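Local atomic coordinates of DNA mismatch repair protein MutL (Aquifex aeolicus, PDB entry 6LZI), a protein that acts in DNA mismatch repair as MutL, binding adenine nucleotide with magnesium in a Bergerat-fold ATPase domain and probably hydrolysing ATP there. Residues Glu25-Ala30 / Val49-Thr54; Gly55-Asp60 / Ser105-Glu110; Lys100-Ser105 / Gly113-Val118. All blocks are in the same frame, centred on the assembly; numbering follows the deposited sequence.

Contact 1 (Glu25-Ala30 / Val49-Thr54); sequences ENSLDA and VKDNGT. With MG (magnesium ion), chain B; ADP (adenosine-5'-diphosphate), chain H.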
loop_
_atom_site.group_PDB
_atom_site.type_symbol
_atom_site.label_atom_id
_atom_site.label_comp_id
_atom_site.label_asym_id
_atom_site.label_seq_id
_atom_site.Cartn_x
_atom_site.Cartn_y
_atom_site.Cartn_z
ATOM N N GLU A 25 4.030 3.793 -1.699
ATOM C CA GLU A 25 3.791 4.768 -2.769
ATOM C C GLU A 25 5.074 5.048 -3.545
ATOM O O GLU A 25 5.040 5.095 -4.789
ATOM C CB GLU A 25 3.182 6.067 -2.199
ATOM C CG GLU A 25 3.012 7.179 -3.241
ATOM C CD GLU A 25 2.295 8.399 -2.667
ATOM O OE1 GLU A 25 2.836 9.555 -2.657
ATOM O OE2 GLU A 25 1.140 8.204 -2.264
ATOM N N ASN A 26 6.224 5.155 -2.834
ATOM C CA ASN A 26 7.491 5.453 -3.476
ATOM C C ASN A 26 7.928 4.279 -4.335
ATOM O O ASN A 26 8.430 4.468 -5.458
ATOM C CB ASN A 26 8.549 5.770 -2.411
ATOM C CG ASN A 26 8.387 7.168 -1.871
ATOM O OD1 ASN A 26 7.693 7.970 -2.493
ATOM N ND2 ASN A 26 9.008 7.490 -0.779
ATOM N N SER A 27 7.659 3.079 -3.867
ATOM C CA SER A 27 8.020 1.907 -4.686
ATOM C C SER A 27 7.261 1.900 -5.983
ATOM O O SER A 27 7.808 1.551 -7.029
ATOM C CB SER A 27 7.701 0.633 -3.968
ATOM O OG SER A 27 8.514 0.631 -2.770
ATOM N N LEU A 28 5.948 2.125 -5.879
ATOM C CA LEU A 28 5.118 2.111 -7.110
ATOM C C LEU A 28 5.466 3.279 -8.032
ATOM O O LEU A 28 5.393 3.152 -9.271
ATOM C CB LEU A 28 3.652 2.199 -6.732
ATOM C CG LEU A 28 3.179 1.025 -5.871
ATOM C CD1 LEU A 28 1.747 1.225 -5.390
ATOM C CD2 LEU A 28 3.187 -0.268 -6.735
ATOM N N ASP A 29 5.754 4.454 -7.448
ATOM C CA ASP A 29 6.259 5.575 -8.227
ATOM C C ASP A 29 7.508 5.190 -9.008
ATOM O O ASP A 29 7.704 5.649 -10.135
ATOM C CB ASP A 29 6.592 6.786 -7.352
ATOM C CG ASP A 29 5.363 7.508 -6.767
ATOM O OD1 ASP A 29 4.193 7.277 -7.181
ATOM O OD2 ASP A 29 5.619 8.293 -5.832
ATOM N N ALA A 30 8.358 4.332 -8.429
ATOM C CA ALA A 30 9.577 3.870 -9.074
ATOM C C ALA A 30 9.376 2.604 -9.914
ATOM O O ALA A 30 10.366 1.956 -10.281
ATOM C CB ALA A 30 10.660 3.626 -8.037
ATOM N N VAL A 49 10.389 -1.971 3.725
ATOM C CA VAL A 49 9.766 -2.066 2.403
ATOM C C VAL A 49 10.860 -2.212 1.381
ATOM O O VAL A 49 11.728 -1.346 1.258
ATOM C CB VAL A 49 8.886 -0.836 2.109
ATOM C CG1 VAL A 49 8.225 -0.894 0.696
ATOM C CG2 VAL A 49 7.776 -0.724 3.111
ATOM N N LYS A 50 10.762 -3.268 0.613
ATOM C CA LYS A 50 11.727 -3.663 -0.367
ATOM C C LYS A 50 10.984 -3.644 -1.689
ATOM O O LYS A 50 9.868 -4.174 -1.780
ATOM C CB LYS A 50 12.218 -5.041 -0.100
ATOM C CG LYS A 50 13.360 -5.479 -1.098
ATOM C CD LYS A 50 13.684 -6.886 -0.627
ATOM C CE LYS A 50 14.848 -7.495 -1.417
ATOM N NZ LYS A 50 14.277 -7.800 -2.740
ATOM N N ASP A 51 11.652 -3.130 -2.705
ATOM C CA ASP A 51 11.105 -3.138 -4.061
ATOM C C ASP A 51 12.204 -3.398 -5.087
ATOM O O ASP A 51 13.421 -3.269 -4.804
ATOM C CB ASP A 51 10.364 -1.790 -4.361
ATOM C CG ASP A 51 11.288 -0.607 -4.565
ATOM O OD1 ASP A 51 12.251 -0.674 -5.412
ATOM O OD2 ASP A 51 11.093 0.419 -3.821
ATOM N N ASN A 52 11.756 -3.794 -6.296
ATOM C CA ASN A 52 12.633 -4.059 -7.421
ATOM C C ASN A 52 12.450 -2.994 -8.507
ATOM O O ASN A 52 12.549 -3.301 -9.694
ATOM C CB ASN A 52 12.360 -5.467 -7.990
ATOM C CG ASN A 52 10.964 -5.566 -8.628
ATOM O OD1 ASN A 52 10.120 -4.665 -8.453
ATOM N ND2 ASN A 52 10.722 -6.625 -9.425
ATOM N N GLY A 53 12.189 -1.768 -8.096
ATOM C CA GLY A 53 12.071 -0.657 -9.016
ATOM C C GLY A 53 13.419 -0.169 -9.505
ATOM O O GLY A 53 14.466 -0.805 -9.354
ATOM N N THR A 54 13.392 1.031 -10.046
ATOM C CA THR A 54 14.561 1.521 -10.755
ATOM C C THR A 54 15.694 1.929 -9.832
ATOM O O THR A 54 16.791 2.209 -10.311
ATOM C CB THR A 54 14.167 2.742 -11.611
ATOM O OG1 THR A 54 13.997 3.869 -10.743
ATOM C CG2 THR A 54 12.876 2.490 -12.246
HETATM MG MG MG B . 6.986 9.787 -1.932
HETATM P PB ADP H . 8.183 12.339 -3.167
HETATM O O1B ADP H . 7.960 10.881 -3.387
HETATM O O2B ADP H . 9.020 12.981 -4.305
HETATM O O3B ADP H . 6.885 13.090 -2.970
HETATM P PA ADP H . 9.692 11.266 -0.979
HETATM O O1A ADP H . 10.335 11.892 0.224
HETATM O O2A ADP H . 8.685 10.208 -0.681
HETATM O O3A ADP H . 9.040 12.529 -1.833
HETATM O "O5'" ADP H . 10.803 10.506 -1.872
HETATM C "C5'" ADP H . 11.755 11.445 -2.373
HETATM C "C4'" ADP H . 12.373 10.938 -3.673
HETATM O "O4'" ADP H . 13.156 9.804 -3.395
HETATM C "C3'" ADP H . 11.411 10.508 -4.762
HETATM O "O3'" ADP H . 11.104 11.644 -5.615
HETATM C "C2'" ADP H . 12.234 9.502 -5.544
HETATM O "O2'" ADP H . 13.065 10.330 -6.422
HETATM C "C1'" ADP H . 13.144 8.913 -4.493
HETATM N N9 ADP H . 12.654 7.643 -3.974
HETATM C C8 ADP H . 12.087 7.398 -2.761
HETATM N N7 ADP H . 11.782 6.080 -2.622
HETATM C C5 ADP H . 12.153 5.511 -3.798
HETATM C C6 ADP H . 12.091 4.134 -4.294
HETATM N N6 ADP H . 11.544 3.155 -3.522
HETATM N N1 ADP H . 12.568 3.901 -5.548
HETATM C C2 ADP H . 13.081 4.955 -6.309
HETATM N N3 ADP H . 13.189 6.220 -5.908
HETATM C C4 ADP H . 12.746 6.510 -4.655
HETATM O O HOH W 1 5.432 9.475 -3.219
HETATM O O HOH W 2 6.133 8.679 -0.213
HETATM O O HOH W 3 6.050 11.596 -1.121
#
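Ser27 and Asp51 meet through a single short bond: Ser27 OG donates to Asp51 OD2 at 2.8 Å, approaching on the anti side of the carboxylate and 18° out of its plane. The same OD2 takes a second hydrogen bond, from the adenine amino group, ADP N6, also at 2.8 Å, so one oxygen joins the helix, the strand and the base. Further along, the backbone of Thr54 closes the contact, its N donating to Ala30 O at 3.2 Å within the carbonyl plane, while Thr54 CG2 packs against that oxygen. Ala30 CB abuts the adenine, 3.1 Å from ADP N1.

At the phosphate end, Asn26 uses both branches of its amide. OD1 binds the magnesium ion at 2.0 Å, and ND2 donates to ADP O2A at 2.7 Å, an oxygen that itself coordinates the metal. ADP O1B and three waters complete six ligands; one of these waters also donates to Glu25 OE1 and Asp29 OD2, which places two acidic side chains in the second shell.

An Asx turn helps hold the carboxylate: Gly53 N donates to Asp51 OD1 at 2.9 Å. With CG set between the backbone N and the carbonyl carbon (chi1 73°), OD2 is left directed at serine and base. Leu23 O, one turn back in helix 16-29, is a competing acceptor for the same hydroxyl proton, and Thr135 N makes a weak bond to Asp51 OD1. A helix-borne asparagine on magnesium and a strand-end aspartate reading the adenine amino group are hallmarks of the Bergerat ATP-binding fold of the GHKL family.

Contact 2 (Gly55-Asp60 / Ser105-Glu110); sequences GIHPED and SRFFQE. With ADP (adenosine-5'-diphosphate), chain H.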
loop_
_atom_site.group_PDB
_atom_site.type_symbol
_atom_site.label_atom_id
_atom_site.label_comp_id
_atom_site.label_asym_id
_atom_site.label_seq_id
_atom_site.Cartn_x
_atom_site.Cartn_y
_atom_site.Cartn_z
ATOM N N GLY A 55 15.426 2.051 -8.523
ATOM C CA GLY A 55 16.431 2.519 -7.597
ATOM C C GLY A 55 16.765 4.006 -7.749
ATOM O O GLY A 55 16.088 4.784 -8.431
ATOM N N ILE A 56 17.787 4.392 -6.996
ATOM C CA ILE A 56 18.183 5.784 -6.816
ATOM C C ILE A 56 19.672 5.840 -7.086
ATOM O O ILE A 56 20.421 4.972 -6.603
ATOM C CB ILE A 56 17.849 6.307 -5.399
ATOM C CG1 ILE A 56 16.352 6.093 -5.103
ATOM C CG2 ILE A 56 18.199 7.789 -5.246
ATOM C CD1 ILE A 56 16.043 5.939 -3.637
ATOM N N HIS A 57 20.088 6.796 -7.929
ATOM C CA HIS A 57 21.495 6.911 -8.256
ATOM C C HIS A 57 22.245 7.208 -6.971
ATOM O O HIS A 57 21.705 7.925 -6.111
ATOM C CB HIS A 57 21.770 8.029 -9.263
ATOM C CG HIS A 57 23.173 8.015 -9.777
ATOM N ND1 HIS A 57 24.230 8.545 -9.069
ATOM C CD2 HIS A 57 23.706 7.477 -10.901
ATOM C CE1 HIS A 57 25.348 8.354 -9.743
ATOM N NE2 HIS A 57 25.059 7.701 -10.855
ATOM N N PRO A 58 23.449 6.655 -6.781
ATOM C CA PRO A 58 24.224 6.998 -5.570
ATOM C C PRO A 58 24.345 8.494 -5.302
ATOM O O PRO A 58 24.331 8.906 -4.133
ATOM C CB PRO A 58 25.612 6.393 -5.862
ATOM C CG PRO A 58 25.354 5.273 -6.790
ATOM C CD PRO A 58 24.194 5.727 -7.655
ATOM N N GLU A 59 24.503 9.315 -6.349
ATOM C CA GLU A 59 24.622 10.758 -6.144
ATOM C C GLU A 59 23.351 11.381 -5.575
ATOM O O GLU A 59 23.415 12.490 -5.027
ATOM C CB GLU A 59 25.015 11.453 -7.456
ATOM C CG GLU A 59 26.329 10.938 -8.016
ATOM C CD GLU A 59 26.966 11.890 -9.004
ATOM O OE1 GLU A 59 27.436 12.949 -8.545
ATOM O OE2 GLU A 59 27.005 11.583 -10.223
ATOM N N ASP A 60 22.209 10.687 -5.645
ATOM C CA ASP A 60 20.956 11.227 -5.158
ATOM C C ASP A 60 20.523 10.599 -3.834
ATOM O O ASP A 60 19.577 11.099 -3.204
ATOM C CB ASP A 60 19.831 11.040 -6.207
ATOM C CG ASP A 60 20.112 11.761 -7.544
ATOM O OD1 ASP A 60 20.622 12.905 -7.525
ATOM O OD2 ASP A 60 19.829 11.193 -8.629
ATOM N N SER A 105 19.814 1.581 -1.683
ATOM C CA SER A 105 19.289 1.578 -3.067
ATOM C C SER A 105 20.406 1.347 -4.082
ATOM O O SER A 105 21.523 1.872 -3.964
ATOM C CB SER A 105 18.568 2.898 -3.414
ATOM O OG SER A 105 17.896 2.800 -4.646
ATOM N N ARG A 106 20.089 0.535 -5.083
ATOM C CA ARG A 106 20.964 0.257 -6.183
ATOM C C ARG A 106 20.230 0.709 -7.449
ATOM O O ARG A 106 19.124 0.229 -7.741
ATOM C CB ARG A 106 21.280 -1.216 -6.261
ATOM C CG ARG A 106 22.253 -1.505 -7.435
ATOM C CD ARG A 106 22.582 -3.023 -7.475
ATOM N NE ARG A 106 23.071 -3.427 -8.786
ATOM C CZ ARG A 106 23.281 -4.703 -9.110
ATOM N NH1 ARG A 106 23.094 -5.643 -8.179
ATOM N NH2 ARG A 106 23.633 -5.045 -10.350
ATOM N N PHE A 107 20.832 1.653 -8.137
ATOM C CA PHE A 107 20.238 2.219 -9.343
ATOM C C PHE A 107 20.352 1.202 -10.468
ATOM O O PHE A 107 21.351 0.482 -10.578
ATOM C CB PHE A 107 21.017 3.501 -9.670
ATOM C CG PHE A 107 20.370 4.413 -10.677
ATOM C CD1 PHE A 107 19.092 4.917 -10.460
ATOM C CD2 PHE A 107 21.114 4.903 -11.704
ATOM C CE1 PHE A 107 18.524 5.800 -11.367
ATOM C CE2 PHE A 107 20.553 5.829 -12.649
ATOM C CZ PHE A 107 19.263 6.277 -12.442
ATOM N N PHE A 108 19.369 1.191 -11.366
ATOM C CA PHE A 108 19.405 0.213 -12.447
ATOM C C PHE A 108 20.708 0.288 -13.264
ATOM O O PHE A 108 21.154 -0.731 -13.820
ATOM C CB PHE A 108 18.146 0.376 -13.337
ATOM C CG PHE A 108 18.185 1.589 -14.229
ATOM C CD1 PHE A 108 17.697 2.807 -13.756
ATOM C CD2 PHE A 108 18.620 1.491 -15.544
ATOM C CE1 PHE A 108 17.719 3.948 -14.592
ATOM C CE2 PHE A 108 18.661 2.610 -16.390
ATOM C CZ PHE A 108 18.209 3.838 -15.907
ATOM N N GLN A 109 21.394 1.427 -13.282
ATOM C CA GLN A 109 22.604 1.531 -14.092
ATOM C C GLN A 109 23.878 1.140 -13.340
ATOM O O GLN A 109 24.954 1.119 -13.940
ATOM C CB GLN A 109 22.766 2.962 -14.630
ATOM C CG GLN A 109 21.510 3.573 -15.192
ATOM C CD GLN A 109 21.781 4.579 -16.307
ATOM O OE1 GLN A 109 22.122 5.742 -16.050
ATOM N NE2 GLN A 109 21.623 4.132 -17.560
ATOM N N GLU A 110 23.786 0.827 -12.050
ATOM C CA GLU A 110 24.952 0.670 -11.195
ATOM C C GLU A 110 25.118 -0.776 -10.760
ATOM O O GLU A 110 24.140 -1.510 -10.625
ATOM C CB GLU A 110 24.826 1.560 -9.963
ATOM C CG GLU A 110 24.838 3.022 -10.288
ATOM C CD GLU A 110 26.206 3.506 -10.721
ATOM O OE1 GLU A 110 26.367 4.734 -10.884
ATOM O OE2 GLU A 110 27.129 2.674 -10.883
HETATM P PB ADP H . 8.183 12.339 -3.167
HETATM O O1B ADP H . 7.960 10.881 -3.387
HETATM O O2B ADP H . 9.020 12.981 -4.305
HETATM O O3B ADP H . 6.885 13.090 -2.970
HETATM P PA ADP H . 9.692 11.266 -0.979
HETATM O O1A ADP H . 10.335 11.892 0.224
HETATM O O2A ADP H . 8.685 10.208 -0.681
HETATM O O3A ADP H . 9.040 12.529 -1.833
HETATM O "O5'" ADP H . 10.803 10.506 -1.872
HETATM C "C5'" ADP H . 11.755 11.445 -2.373
HETATM C "C4'" ADP H . 12.373 10.938 -3.673
HETATM O "O4'" ADP H . 13.156 9.804 -3.395
HETATM C "C3'" ADP H . 11.411 10.508 -4.762
HETATM O "O3'" ADP H . 11.104 11.644 -5.615
HETATM C "C2'" ADP H . 12.234 9.502 -5.544
HETATM O "O2'" ADP H . 13.065 10.330 -6.422
HETATM C "C1'" ADP H . 13.144 8.913 -4.493
HETATM N N9 ADP H . 12.654 7.643 -3.974
HETATM C C8 ADP H . 12.087 7.398 -2.761
HETATM N N7 ADP H . 11.782 6.080 -2.622
HETATM C C5 ADP H . 12.153 5.511 -3.798
HETATM C C6 ADP H . 12.091 4.134 -4.294
HETATM N N6 ADP H . 11.544 3.155 -3.522
HETATM N N1 ADP H . 12.568 3.901 -5.548
HETATM C C2 ADP H . 13.081 4.955 -6.309
HETATM N N3 ADP H . 13.189 6.220 -5.908
HETATM C C4 ADP H . 12.746 6.510 -4.655
HETATM O O HOH W 4 22.551 4.082 -5.263
#
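His57 and Phe107 form the aromatic centre of this contact, an offset edge-to-face pair in which the histidine edge is directed at the phenylalanine face, with centroids 5.4 Å apart and planes at 70°. The histidine CB adds a CH-pi contact, 4.0 Å from the Phe107 ring centroid and only 9° off the normal. Phe107 CG lies anti to the backbone N (chi1 -166°), which brings the ring alongside the 55-57 backbone, where CD1 comes within 3.3 Å of His57 N. On the opposite face of the ring lies Phe108 CD1. An alanine in place of Phe107 is likely to leave the His57 side chain without its aromatic partner and open a gap beside the 55-57 backbone.

Polar links are fewer. Ile56 N donates a weak, bent bond to Ser105 OG (2.8 Å), whose stronger partner is Thr135; a water donating to both Ile56 O and Ser105 O bridges the backbones. Gly55 CA makes a nearly straight CA-H...O contact with Arg106 O at 3.5 Å, and a CB there would clash with that oxygen. His57, at the N-cap position, accepts at ND1 from Glu59 N (2.8 Å), a capping bond that also fixes the imidazole rotation.

Apolar packing fills the margins: Pro58 CD rests on Glu110 CG, and Ile56 CG1 touches the adenine at ADP N3, 3.3 Å away. The segment 55-60 thus runs from the ADP pocket past the end of strand 100-106 into the short helix 58-61, while Arg106 reaches Met131 O in the loop that precedes strand 134-140.

Contact 3 (Lys100-Ser105 / Gly113-Val118); sequences KFKLRS and GKEIEV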
loop_
_atom_site.group_PDB
_atom_site.type_symbol
_atom_site.label_atom_id
_atom_site.label_comp_id
_atom_site.label_asym_id
_atom_site.label_seq_id
_atom_site.Cartn_x
_atom_site.Cartn_y
_atom_site.Cartn_z
ATOM N N LYS A 100 14.840 5.656 13.582
ATOM C CA LYS A 100 16.169 5.129 13.241
ATOM C C LYS A 100 16.047 4.493 11.858
ATOM O O LYS A 100 15.482 3.404 11.696
ATOM C CB LYS A 100 16.646 4.122 14.285
ATOM C CG LYS A 100 16.994 4.663 15.738
ATOM C CD LYS A 100 16.920 3.531 16.778
ATOM C CE LYS A 100 17.573 3.853 18.138
ATOM N NZ LYS A 100 17.500 5.296 18.455
ATOM N N PHE A 101 16.582 5.183 10.877
ATOM C CA PHE A 101 16.162 5.071 9.488
ATOM C C PHE A 101 17.329 4.575 8.660
ATOM O O PHE A 101 18.408 5.178 8.685
ATOM C CB PHE A 101 15.694 6.469 9.009
ATOM C CG PHE A 101 15.321 6.535 7.554
ATOM C CD1 PHE A 101 16.281 6.872 6.606
ATOM C CD2 PHE A 101 13.972 6.438 7.147
ATOM C CE1 PHE A 101 15.914 6.952 5.250
ATOM C CE2 PHE A 101 13.632 6.513 5.796
ATOM C CZ PHE A 101 14.570 6.786 4.874
ATOM N N LYS A 102 17.135 3.502 7.890
ATOM C CA LYS A 102 18.124 3.200 6.871
ATOM C C LYS A 102 17.470 3.183 5.495
ATOM O O LYS A 102 16.375 2.680 5.334
ATOM C CB LYS A 102 18.805 1.833 7.112
ATOM C CG LYS A 102 19.798 1.809 8.245
ATOM C CD LYS A 102 20.565 0.513 8.281
ATOM C CE LYS A 102 21.355 0.398 9.600
ATOM N NZ LYS A 102 21.558 -1.054 9.898
ATOM N N LEU A 103 18.150 3.679 4.497
ATOM C CA LEU A 103 17.666 3.457 3.132
ATOM C C LEU A 103 18.825 2.933 2.310
ATOM O O LEU A 103 19.878 3.542 2.298
ATOM C CB LEU A 103 17.164 4.737 2.502
ATOM C CG LEU A 103 16.723 4.760 0.999
ATOM C CD1 LEU A 103 15.542 5.776 0.731
ATOM C CD2 LEU A 103 17.817 5.117 0.074
ATOM N N ARG A 104 18.655 1.796 1.659
ATOM C CA ARG A 104 19.667 1.328 0.732
ATOM C C ARG A 104 19.042 1.239 -0.659
ATOM O O ARG A 104 17.872 0.892 -0.795
ATOM C CB ARG A 104 20.270 -0.038 1.178
ATOM C CG ARG A 104 19.295 -1.244 1.192
ATOM C CD ARG A 104 20.091 -2.484 1.703
ATOM N NE ARG A 104 20.441 -2.251 3.117
ATOM C CZ ARG A 104 19.595 -2.500 4.122
ATOM N NH1 ARG A 104 18.365 -2.953 3.864
ATOM N NH2 ARG A 104 19.947 -2.270 5.405
ATOM N N SER A 105 19.814 1.581 -1.683
ATOM C CA SER A 105 19.289 1.578 -3.067
ATOM C C SER A 105 20.406 1.347 -4.082
ATOM O O SER A 105 21.523 1.872 -3.964
ATOM C CB SER A 105 18.568 2.898 -3.414
ATOM O OG SER A 105 17.896 2.800 -4.646
ATOM N N GLY A 113 24.991 -0.932 -4.683
ATOM C CA GLY A 113 24.076 -0.046 -4.020
ATOM C C GLY A 113 24.799 0.858 -3.037
ATOM O O GLY A 113 25.990 0.711 -2.758
ATOM N N LYS A 114 24.028 1.807 -2.497
ATOM C CA LYS A 114 24.493 2.713 -1.471
ATOM C C LYS A 114 23.453 2.785 -0.357
ATOM O O LYS A 114 22.232 2.799 -0.601
ATOM C CB LYS A 114 24.789 4.113 -2.101
ATOM C CG LYS A 114 25.006 5.229 -1.078
ATOM C CD LYS A 114 25.542 6.500 -1.671
ATOM C CE LYS A 114 26.611 6.241 -2.714
ATOM N NZ LYS A 114 27.904 5.576 -2.299
ATOM N N GLU A 115 23.924 2.942 0.860
ATOM C CA GLU A 115 23.038 2.920 2.021
ATOM C C GLU A 115 23.274 4.172 2.861
ATOM O O GLU A 115 24.411 4.549 3.093
ATOM C CB GLU A 115 23.312 1.665 2.843
ATOM C CG GLU A 115 22.558 1.736 4.158
ATOM C CD GLU A 115 22.737 0.529 4.981
ATOM O OE1 GLU A 115 22.406 -0.545 4.500
ATOM O OE2 GLU A 115 23.236 0.656 6.110
ATOM N N ILE A 116 22.205 4.840 3.267
ATOM C CA ILE A 116 22.329 6.008 4.138
ATOM C C ILE A 116 21.613 5.691 5.434
ATOM O O ILE A 116 20.588 4.996 5.456
ATOM C CB ILE A 116 21.748 7.275 3.476
ATOM C CG1 ILE A 116 21.947 8.493 4.371
ATOM C CG2 ILE A 116 20.262 7.125 3.157
ATOM C CD1 ILE A 116 22.099 9.805 3.610
ATOM N N GLU A 117 22.188 6.124 6.534
ATOM C CA GLU A 117 21.628 5.832 7.835
ATOM C C GLU A 117 21.381 7.148 8.575
ATOM O O GLU A 117 22.193 8.079 8.514
ATOM C CB GLU A 117 22.539 4.900 8.663
ATOM C CG GLU A 117 21.938 4.608 10.027
ATOM C CD GLU A 117 22.739 3.582 10.836
ATOM O OE1 GLU A 117 23.910 3.378 10.505
ATOM O OE2 GLU A 117 22.196 2.985 11.788
ATOM N N VAL A 118 20.209 7.255 9.186
ATOM C CA VAL A 118 19.793 8.524 9.785
ATOM C C VAL A 118 19.150 8.184 11.113
ATOM O O VAL A 118 18.435 7.186 11.224
ATOM C CB VAL A 118 18.813 9.306 8.880
ATOM C CG1 VAL A 118 18.193 10.478 9.611
ATOM C CG2 VAL A 118 19.511 9.764 7.595
HETATM O O HOH W 5 23.197 -1.785 7.859
#
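Segments 100-105 and 113-118 pair as antiparallel strands whose axes approach to 4.6 Å with 169° between directions, Phe101-Val118, Leu103-Ile116 and Ser105-Lys114 being hydrogen-bonded pairs with two N-H...O bonds each, and Lys102-Glu117 and Arg104-Glu115 non-hydrogen-bonded ones.

On the polar face Arg104 grips Glu115 side-on with two nitrogens, both on one oxygen. NE lies 2.9 Å from Glu115 OE1, nearly in line with its C-O bond, and NH2 lies 3.1 Å from the same OE1 but comes from above the carboxylate plane; the two planes stand 67° apart, so this is not a flat bidentate pair. A chi1 of 65° tucks Arg104 CG close to both backbone neighbours of CA, and the chain bends again at chi3 to bring the NE/NH2 edge of the guanidinium against Glu115 OE1. NH1 is left to salt bridges with Glu136 and Glu138 of strand 134-140, while Arg127 of strand 122-129 pairs with Glu117 OE1; its bridge to Glu115 OE2 is less certain. Arg104 beside Glu115 and Arg127 beside Glu117 would probably hold both glutamates ionised. Lys102 runs extended beside Glu117, its CE 3.5 Å from Glu117 OE2.

The other face is chiefly apolar. Phe101 CD1 lies 4.2 Å from Val118 CB, the two side chains pointing the same way, and Leu103 CB meets Ile116 CG2 at 4.0 Å. Phe101 and Leu103 also pack on helix 91-96, Leu103 and Ile116 on Val61. A beta hairpin with a charged ladder on one face and helices on the other fits the alpha/beta sandwich of GHKL ATPases.

All three contacts reach the same mixed sheet, but at different depths. Contact 1 is the buried one, about 11 Å from the chain centre, and its chemistry is that of a ligand site: metal coordination and polar bonds to the nucleotide. Contacts 2 and 3 are only partly buried, with centres at about 23 and 21 Å. Contact 2 trades on aromatic packing and weak or water-mediated links, whereas contact 3 rests on regular strand pairing and salt bridges. Contacts 1 and 2 both touch ADP and adjoin where Thr54 O approaches Phe108 N at 3.0 Å. Contacts 2 and 3 share Ser105 on strand 100-106, and Ile56 CD1 packs 4.2 Å from Leu103 CD2.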